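Local structure of hypothetical protein ybgI (Escherichia coli, Escherichia coli O157:H7, 1NMO) at residues T4-L9 and E33-I38. The protein is of uncertain function but binds two metal ions, forms a ring-shaped hexamer and may take part in degrading radiation-damaged nucleotides. Residues are numbered along the deposited sequence; the frame is centred on the assembly and turned at random.
Sequences TELEQL and ETVQKI
Leu6, Val35 and Ile38 meet through methyl groups alone, with no ring, amide or carboxylate face between them. One branch of Leu6 does all the touching from residues 4-9. Its CD2 meets Ile38 CD1 at 3.4 Å and Val35 CG1 at 3.9 Å. The first is tighter than ordinary van der Waals contact; there the two side chains reach toward each other, tip to tip. The second is a crossing at about a right angle. Val35 CG1 and Ile38 CD1 are themselves 3.7 Å apart, so the three methyls form a compact triangle.

With chi1 at 167°, the Leu6 side chain runs out from the helix, and its CD2 is the branch that meets both partners. Ile38 continues almost fully extended through chi2 (-164°), which carries CD1 out toward the helix. The backbones stay well apart: Leu6 CA and Val35 CA are 8.2 Å from each other.

The contact joins the N-terminal helix to the start of strand 37-41 and the loop leading into it. The strand lies inside the mixed sheet between strands 59-62 and 237-240. Leu6 and Val35 also touch Tyr94 of strand 92-95, while Leu6 and Ile38 both touch Leu236. Backbone hydrogen bonds of Glu33 with Asn3 and of Val35 with Met1 help place the helix end and the loop.

All three touching residues are buried, and no hydrogen bond or salt bridge links the two segments. Between them the contact is small and purely apolar, shielding three methyl-bearing side chains away from the dinuclear iron site.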
loop_
_atom_site.group_PDB
_atom_site.type_symbol
_atom_site.label_atom_id
_atom_site.label_comp_id
_atom_site.label_asym_id
_atom_site.label_seq_id
_atom_site.Cartn_x
_atom_site.Cartn_y
_atom_site.Cartn_z
ATOM N N THR A 4 29.919 22.088 36.349
ATOM C CA THR A 4 29.856 21.271 37.588
ATOM C C THR A 4 28.756 21.715 38.560
ATOM O O THR A 4 28.327 20.950 39.426
ATOM C CB THR A 4 31.141 21.349 38.299
ATOM O OG1 THR A 4 31.482 22.742 38.369
ATOM C CG2 THR A 4 32.249 20.537 37.562
ATOM N N GLU A 5 28.341 22.968 38.431
ATOM C CA GLU A 5 27.290 23.552 39.236
ATOM C C GLU A 5 26.029 22.992 38.690
ATOM O O GLU A 5 25.222 22.542 39.434
ATOM C CB GLU A 5 27.231 25.065 39.039
ATOM C CG GLU A 5 27.850 25.797 40.186
ATOM C CD GLU A 5 28.446 27.145 39.783
ATOM O OE1 GLU A 5 27.987 27.831 38.819
ATOM O OE2 GLU A 5 29.380 27.537 40.480
ATOM N N LEU A 6 25.841 23.000 37.369
ATOM C CA LEU A 6 24.608 22.429 36.844
ATOM C C LEU A 6 24.557 20.929 37.158
ATOM O O LEU A 6 23.496 20.390 37.332
ATOM C CB LEU A 6 24.488 22.687 35.347
ATOM C CG LEU A 6 23.437 21.962 34.462
ATOM C CD1 LEU A 6 21.994 22.290 34.993
ATOM C CD2 LEU A 6 23.573 22.378 32.990
ATOM N N GLU A 7 25.674 20.226 37.299
ATOM C CA GLU A 7 25.539 18.817 37.584
ATOM C C GLU A 7 25.055 18.754 39.027
ATOM O O GLU A 7 24.075 18.034 39.376
ATOM C CB GLU A 7 26.888 18.091 37.434
ATOM C CG GLU A 7 26.922 16.669 38.044
ATOM C CD GLU A 7 28.340 16.073 37.982
ATOM O OE1 GLU A 7 29.275 16.819 38.328
ATOM O OE2 GLU A 7 28.542 14.886 37.584
ATOM N N GLN A 8 25.738 19.482 39.903
ATOM C CA GLN A 8 25.314 19.498 41.335
ATOM C C GLN A 8 23.819 19.939 41.499
ATOM O O GLN A 8 23.055 19.428 42.348
ATOM C CB GLN A 8 26.191 20.469 42.172
ATOM C CG GLN A 8 25.644 20.649 43.625
ATOM C CD GLN A 8 26.230 21.858 44.382
ATOM O OE1 GLN A 8 26.540 22.938 43.800
ATOM N NE2 GLN A 8 26.360 21.698 45.692
ATOM N N LEU A 9 23.392 20.861 40.663
ATOM C CA LEU A 9 22.005 21.326 40.790
ATOM C C LEU A 9 20.948 20.209 40.536
ATOM O O LEU A 9 19.973 20.038 41.291
ATOM C CB LEU A 9 21.794 22.489 39.825
ATOM C CG LEU A 9 20.341 22.948 39.875
ATOM C CD1 LEU A 9 20.012 23.604 41.278
ATOM C CD2 LEU A 9 20.122 23.927 38.817
ATOM N N GLU A 33 33.487 24.748 30.223
ATOM C CA GLU A 33 33.050 24.993 31.604
ATOM C C GLU A 33 31.741 25.801 31.711
ATOM O O GLU A 33 30.872 25.499 32.530
ATOM C CB GLU A 33 34.193 25.685 32.379
ATOM C CG GLU A 33 33.737 26.333 33.648
ATOM C CD GLU A 33 34.905 26.656 34.516
ATOM O OE1 GLU A 33 35.525 25.661 35.027
ATOM O OE2 GLU A 33 35.216 27.867 34.671
ATOM N N THR A 34 31.606 26.808 30.876
ATOM C CA THR A 34 30.428 27.661 30.896
ATOM C C THR A 34 29.282 27.144 30.042
ATOM O O THR A 34 29.382 27.138 28.794
ATOM C CB THR A 34 30.850 29.076 30.420
ATOM O OG1 THR A 34 31.986 29.473 31.216
ATOM C CG2 THR A 34 29.729 30.094 30.603
ATOM N N VAL A 35 28.206 26.735 30.693
ATOM C CA VAL A 35 27.020 26.215 29.989
ATOM C C VAL A 35 25.835 27.181 30.030
ATOM O O VAL A 35 25.372 27.567 31.113
ATOM C CB VAL A 35 26.541 24.886 30.624
ATOM C CG1 VAL A 35 25.125 24.582 30.105
ATOM C CG2 VAL A 35 27.500 23.719 30.265
ATOM N N GLN A 36 25.348 27.575 28.869
ATOM C CA GLN A 36 24.211 28.471 28.750
ATOM C C GLN A 36 23.088 27.895 27.883
ATOM O O GLN A 36 21.912 27.968 28.255
ATOM C CB GLN A 36 24.602 29.813 28.137
ATOM C CG GLN A 36 23.341 30.651 27.754
ATOM C CD GLN A 36 22.322 30.916 28.976
ATOM O OE1 GLN A 36 21.076 31.205 28.766
ATOM N NE2 GLN A 36 22.852 30.836 30.249
ATOM N N LYS A 37 23.435 27.308 26.741
ATOM C CA LYS A 37 22.460 26.768 25.778
ATOM C C LYS A 37 22.381 25.235 25.946
ATOM O O LYS A 37 23.423 24.565 25.890
ATOM C CB LYS A 37 22.934 27.180 24.363
ATOM C CG LYS A 37 22.081 26.642 23.225
ATOM C CD LYS A 37 20.992 27.596 22.741
ATOM C CE LYS A 37 19.952 26.827 21.877
ATOM N NZ LYS A 37 18.515 27.480 21.811
ATOM N N ILE A 38 21.184 24.674 26.182
ATOM C CA ILE A 38 21.095 23.237 26.433
ATOM C C ILE A 38 20.032 22.502 25.602
ATOM O O ILE A 38 18.883 22.993 25.482
ATOM C CB ILE A 38 20.793 22.989 27.931
ATOM C CG1 ILE A 38 21.802 23.694 28.797
ATOM C CG2 ILE A 38 20.971 21.588 28.286
ATOM C CD1 ILE A 38 21.752 23.146 30.211
#